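Local coordinates for protein putative phophotriesterase (Proteus mirabilis, PDB 3RHG) that binds two zinc ions and, as a member of the phosphotriesterase family, probably hydrolyses ester bonds, at residues C241-I255 with L280-D294. Sequence-based numbering, arbitrary orientation. Where two conformers were deposited one is given.
With ZN (zinc ion), chain B; BEZ (benzoic acid), chain D.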
# COMPACT_ATOMS: atom_id res chain seq x y z
N CYS A 241 -20.56 -15.55 3.01
CA CYS A 241 -22.02 -15.69 3.01
C CYS A 241 -22.51 -16.79 3.97
O CYS A 241 -23.57 -16.67 4.58
CB CYS A 241 -22.55 -15.92 1.60
SG CYS A 241 -22.33 -14.47 0.55
N LYS A 242 -21.73 -17.87 4.12
CA LYS A 242 -22.08 -18.94 5.05
C LYS A 242 -22.12 -18.37 6.48
O LYS A 242 -23.01 -18.70 7.27
CB LYS A 242 -21.04 -20.06 4.95
CG LYS A 242 -21.40 -21.37 5.63
CD LYS A 242 -20.26 -22.39 5.41
CE LYS A 242 -20.75 -23.82 5.35
NZ LYS A 242 -21.09 -24.36 6.68
N MET A 243 -21.17 -17.50 6.80
CA MET A 243 -21.13 -16.89 8.14
C MET A 243 -22.29 -15.93 8.31
O MET A 243 -22.97 -15.93 9.34
CB MET A 243 -19.81 -16.15 8.37
CG MET A 243 -18.56 -17.03 8.33
SD MET A 243 -18.60 -18.43 9.48
CE MET A 243 -18.99 -19.81 8.39
N LEU A 244 -22.51 -15.10 7.31
CA LEU A 244 -23.60 -14.13 7.39
C LEU A 244 -24.94 -14.84 7.53
O LEU A 244 -25.85 -14.37 8.23
CB LEU A 244 -23.59 -13.22 6.17
CG LEU A 244 -22.39 -12.25 6.07
CD1 LEU A 244 -22.13 -11.80 4.61
CD2 LEU A 244 -22.60 -11.04 6.97
N ASP A 245 -25.07 -15.99 6.87
CA ASP A 245 -26.34 -16.72 6.92
C ASP A 245 -26.61 -17.27 8.32
O ASP A 245 -27.76 -17.56 8.66
CB ASP A 245 -26.38 -17.84 5.88
CG ASP A 245 -26.59 -17.33 4.48
OD1 ASP A 245 -26.98 -16.14 4.33
OD2 ASP A 245 -26.39 -18.12 3.53
N ARG A 246 -25.56 -17.39 9.14
CA ARG A 246 -25.73 -17.80 10.53
C ARG A 246 -26.13 -16.63 11.43
O ARG A 246 -26.40 -16.81 12.62
CB ARG A 246 -24.49 -18.55 11.05
CG ARG A 246 -24.21 -19.82 10.25
CD ARG A 246 -23.07 -20.66 10.82
NE ARG A 246 -23.46 -21.23 12.10
CZ ARG A 246 -22.72 -22.11 12.77
NH1 ARG A 246 -21.54 -22.49 12.27
NH2 ARG A 246 -23.16 -22.59 13.94
N GLY A 247 -26.18 -15.43 10.86
CA GLY A 247 -26.79 -14.30 11.56
C GLY A 247 -25.84 -13.29 12.18
O GLY A 247 -26.28 -12.28 12.72
N VAL A 248 -24.53 -13.55 12.09
CA VAL A 248 -23.55 -12.71 12.76
C VAL A 248 -23.11 -11.55 11.87
O VAL A 248 -23.42 -11.51 10.67
CB VAL A 248 -22.30 -13.52 13.18
CG1 VAL A 248 -22.73 -14.66 14.11
CG2 VAL A 248 -21.49 -14.00 11.95
N TRP A 249 -22.38 -10.60 12.47
CA TRP A 249 -21.80 -9.50 11.73
C TRP A 249 -20.42 -9.86 11.22
O TRP A 249 -19.63 -10.48 11.95
CB TRP A 249 -21.66 -8.28 12.65
CG TRP A 249 -22.93 -7.73 13.18
CD1 TRP A 249 -23.65 -8.19 14.25
CD2 TRP A 249 -23.65 -6.58 12.68
NE1 TRP A 249 -24.77 -7.40 14.45
CE2 TRP A 249 -24.77 -6.39 13.52
CE3 TRP A 249 -23.41 -5.67 11.65
CZ2 TRP A 249 -25.70 -5.35 13.31
CZ3 TRP A 249 -24.35 -4.63 11.43
CH2 TRP A 249 -25.46 -4.48 12.28
N LEU A 250 -20.11 -9.50 9.98
CA LEU A 250 -18.74 -9.58 9.51
C LEU A 250 -18.11 -8.21 9.63
O LEU A 250 -18.65 -7.23 9.12
CB LEU A 250 -18.65 -10.08 8.06
CG LEU A 250 -19.05 -11.55 7.85
CD1 LEU A 250 -18.72 -11.97 6.40
CD2 LEU A 250 -18.36 -12.47 8.84
N GLU A 251 -16.97 -8.13 10.29
CA GLU A 251 -16.28 -6.87 10.47
C GLU A 251 -15.02 -6.83 9.61
O GLU A 251 -14.14 -7.70 9.72
CB GLU A 251 -15.91 -6.70 11.94
CG GLU A 251 -15.10 -5.45 12.26
CD GLU A 251 -14.89 -5.34 13.75
OE1 GLU A 251 -13.86 -5.84 14.29
OE2 GLU A 251 -15.79 -4.79 14.40
N PHE A 252 -14.97 -5.84 8.73
CA PHE A 252 -13.82 -5.55 7.89
C PHE A 252 -13.11 -4.44 8.60
O PHE A 252 -13.42 -3.26 8.41
CB PHE A 252 -14.26 -5.15 6.47
CG PHE A 252 -14.86 -6.29 5.68
CD1 PHE A 252 -14.11 -6.96 4.72
CD2 PHE A 252 -16.17 -6.71 5.92
CE1 PHE A 252 -14.65 -8.03 3.99
CE2 PHE A 252 -16.73 -7.77 5.21
CZ PHE A 252 -15.98 -8.43 4.23
N ASP A 253 -12.18 -4.82 9.47
CA ASP A 253 -11.54 -3.85 10.35
C ASP A 253 -10.07 -3.61 9.99
O ASP A 253 -9.33 -3.03 10.79
CB ASP A 253 -11.67 -4.31 11.81
CG ASP A 253 -11.30 -5.76 11.99
OD1 ASP A 253 -10.36 -6.19 11.31
OD2 ASP A 253 -11.97 -6.49 12.76
N MET A 254 -9.65 -4.00 8.78
CA MET A 254 -8.24 -3.82 8.38
C MET A 254 -8.18 -2.86 7.21
O MET A 254 -7.26 -2.90 6.39
CB MET A 254 -7.61 -5.17 8.04
CG MET A 254 -7.65 -6.12 9.21
SD MET A 254 -7.37 -7.86 8.78
CE MET A 254 -5.66 -7.82 8.26
N ILE A 255 -9.17 -1.98 7.13
CA ILE A 255 -9.27 -1.13 5.95
C ILE A 255 -8.19 -0.07 5.99
O ILE A 255 -8.15 0.73 6.93
CB ILE A 255 -10.69 -0.52 5.84
CG1 ILE A 255 -11.70 -1.64 5.57
CG2 ILE A 255 -10.76 0.55 4.70
CD1 ILE A 255 -13.15 -1.19 5.63
N LEU A 280 -20.88 -8.10 -1.23
CA LEU A 280 -21.76 -8.53 -0.16
C LEU A 280 -23.02 -7.66 -0.10
O LEU A 280 -24.10 -8.17 0.13
CB LEU A 280 -21.03 -8.49 1.18
CG LEU A 280 -19.96 -9.58 1.38
CD1 LEU A 280 -19.31 -9.42 2.76
CD2 LEU A 280 -20.53 -11.00 1.23
N ILE A 281 -22.87 -6.35 -0.28
CA ILE A 281 -24.04 -5.44 -0.27
C ILE A 281 -24.96 -5.82 -1.41
O ILE A 281 -26.19 -5.83 -1.26
CB ILE A 281 -23.59 -3.94 -0.37
CG1 ILE A 281 -22.82 -3.56 0.91
CG2 ILE A 281 -24.79 -3.02 -0.69
CD1 ILE A 281 -22.07 -2.24 0.85
N GLU A 282 -24.39 -6.12 -2.58
CA GLU A 282 -25.22 -6.45 -3.74
C GLU A 282 -25.92 -7.80 -3.56
O GLU A 282 -26.99 -8.04 -4.14
CB GLU A 282 -24.40 -6.37 -5.03
CG GLU A 282 -24.04 -4.92 -5.36
CD GLU A 282 -23.03 -4.77 -6.47
OE1 GLU A 282 -22.30 -5.74 -6.78
OE2 GLU A 282 -22.97 -3.65 -7.02
N ARG A 283 -25.34 -8.65 -2.71
CA ARG A 283 -25.93 -9.93 -2.35
C ARG A 283 -26.96 -9.78 -1.22
O ARG A 283 -27.59 -10.76 -0.82
CB ARG A 283 -24.86 -10.95 -1.92
CG ARG A 283 -24.00 -11.52 -3.08
CD ARG A 283 -24.68 -12.70 -3.78
NE ARG A 283 -24.55 -13.94 -3.01
CZ ARG A 283 -23.56 -14.82 -3.18
NH1 ARG A 283 -22.63 -14.61 -4.09
NH2 ARG A 283 -23.51 -15.92 -2.43
N GLY A 284 -27.12 -8.56 -0.71
CA GLY A 284 -28.21 -8.28 0.23
C GLY A 284 -27.80 -8.26 1.69
O GLY A 284 -28.67 -8.22 2.57
N TYR A 285 -26.49 -8.26 1.96
CA TYR A 285 -26.00 -8.38 3.34
C TYR A 285 -25.50 -7.08 3.95
O TYR A 285 -24.78 -7.10 4.97
CB TYR A 285 -24.88 -9.40 3.41
CG TYR A 285 -25.27 -10.81 3.09
CD1 TYR A 285 -25.91 -11.63 4.04
CD2 TYR A 285 -24.96 -11.36 1.85
CE1 TYR A 285 -26.24 -12.96 3.74
CE2 TYR A 285 -25.30 -12.68 1.54
CZ TYR A 285 -25.93 -13.47 2.48
OH TYR A 285 -26.25 -14.77 2.15
N GLY A 286 -25.88 -5.95 3.36
CA GLY A 286 -25.36 -4.66 3.80
C GLY A 286 -25.64 -4.36 5.26
O GLY A 286 -24.86 -3.67 5.90
N ASN A 287 -26.75 -4.86 5.80
CA ASN A 287 -27.12 -4.58 7.18
C ASN A 287 -26.39 -5.47 8.20
O ASN A 287 -26.73 -5.45 9.39
CB ASN A 287 -28.63 -4.73 7.37
CG ASN A 287 -29.43 -3.80 6.48
OD1 ASN A 287 -29.13 -2.62 6.37
ND2 ASN A 287 -30.47 -4.34 5.85
N GLN A 288 -25.41 -6.25 7.72
CA GLN A 288 -24.67 -7.16 8.59
C GLN A 288 -23.18 -6.90 8.53
O GLN A 288 -22.40 -7.74 8.96
CB GLN A 288 -24.93 -8.64 8.24
CG GLN A 288 -26.20 -9.19 8.81
CD GLN A 288 -26.46 -10.61 8.37
OE1 GLN A 288 -27.25 -10.84 7.44
NE2 GLN A 288 -25.76 -11.58 9.02
N ILE A 289 -22.79 -5.74 8.02
CA ILE A 289 -21.38 -5.44 7.82
C ILE A 289 -20.97 -4.24 8.66
O ILE A 289 -21.70 -3.26 8.74
CB ILE A 289 -21.11 -5.09 6.34
CG1 ILE A 289 -21.38 -6.31 5.45
CG2 ILE A 289 -19.66 -4.58 6.16
CD1 ILE A 289 -21.38 -5.98 3.97
N VAL A 290 -19.81 -4.33 9.34
CA VAL A 290 -19.22 -3.14 9.96
C VAL A 290 -17.79 -2.96 9.47
O VAL A 290 -17.17 -3.93 8.98
CB VAL A 290 -19.32 -3.15 11.50
CG1 VAL A 290 -20.76 -2.91 11.96
CG2 VAL A 290 -18.76 -4.48 12.06
N LEU A 291 -17.26 -1.75 9.63
CA LEU A 291 -16.00 -1.32 9.01
C LEU A 291 -15.12 -0.61 10.03
O LEU A 291 -15.62 0.17 10.83
CB LEU A 291 -16.28 -0.28 7.93
CG LEU A 291 -17.30 -0.67 6.85
CD1 LEU A 291 -17.54 0.49 5.89
CD2 LEU A 291 -16.90 -1.93 6.08
N SER A 292 -13.81 -0.88 10.01
CA SER A 292 -12.93 -0.15 10.91
C SER A 292 -11.48 -0.25 10.38
O SER A 292 -11.26 -0.84 9.30
CB SER A 292 -13.05 -0.69 12.35
OG SER A 292 -13.17 0.37 13.31
N HIS A 293 -10.52 0.34 11.10
CA HIS A 293 -9.11 0.41 10.67
C HIS A 293 -8.20 -0.55 11.44
O HIS A 293 -7.12 -0.88 10.96
CB HIS A 293 -8.54 1.81 10.93
CG HIS A 293 -9.34 2.93 10.35
ND1 HIS A 293 -10.38 3.53 11.04
CD2 HIS A 293 -9.24 3.60 9.17
CE1 HIS A 293 -10.89 4.51 10.30
NE2 HIS A 293 -10.21 4.58 9.16
N ASP A 294 -8.58 -0.91 12.66
CA ASP A 294 -7.70 -1.68 13.55
C ASP A 294 -6.35 -1.02 13.74
O ASP A 294 -5.33 -1.71 13.73
CB ASP A 294 -7.53 -3.14 13.08
CG ASP A 294 -7.00 -4.05 14.17
OD1 ASP A 294 -7.21 -3.72 15.36
OD2 ASP A 294 -6.35 -5.09 13.84
ZN ZN B . -7.69 -5.25 17.08
C BEZ D . -3.17 -10.95 12.93
O1 BEZ D . -4.00 -11.83 13.23
O2 BEZ D . -1.94 -11.21 12.98
C1 BEZ D . -3.62 -9.58 12.53
C2 BEZ D . -4.97 -9.22 12.61
C3 BEZ D . -5.37 -7.93 12.24
C4 BEZ D . -4.43 -7.02 11.77
C5 BEZ D . -3.09 -7.40 11.68
C6 BEZ D . -2.68 -8.67 12.06
O HOH W 1 -28.84 -13.03 7.27
O HOH W 2 -6.12 0.71 8.86
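The Y285 ring carries L244 CD1 over one face, a CH-pi contact 3.9 Å from the ring centroid, while D245 OD1 and Q288 OE1 sit in plane at its edge and C241 SG approaches obliquely, 3.6 Å from CE2. C241 SG also lies over a face of the R283 guanidinium. The W249 indole packs its CE3/CZ3 side obliquely on the N287-Q288 peptide and V290 CG1. Y285 OH donates to D245 OD1 at 2.7 Å, on the syn side but 27° out of the carboxylate plane.

All this happens at the N-terminal end of the last two strands of a (beta/alpha)8 barrel, away from the metal site; helix 270-282 makes the crossover between parallel strands 249-252 and 289-291. Q288's extended chain (chi2 176°) carries NE2 past L244 CD2 to L244 O and V248 O, each at 2.9 Å. NE2 meets L244 O on a lone pair in the carbonyl plane, but comes to V248 O tilted 33° from its carbonyl plane. With both acceptors near the amide plane, the amide's rotation is fixed.

Beyond Q288, L250 N gives to Q288 O, V290 N to L250 O, F252 N to V290 O and S292 N to F252 O; past the strands I255 N gives to S292 O. F252 and L280 pack on the helix side, CZ to CD1 3.8 Å, whereas E251 CB meets V290 CG2 on the barrel interior. D253, hydrogen-bonded to H229, and D294 follow; H23, H25 and E166 share the zinc ion that D294 OD1 binds at 2.4 Å, and D294 OD2 lies 3.4 Å from benzoic acid C3.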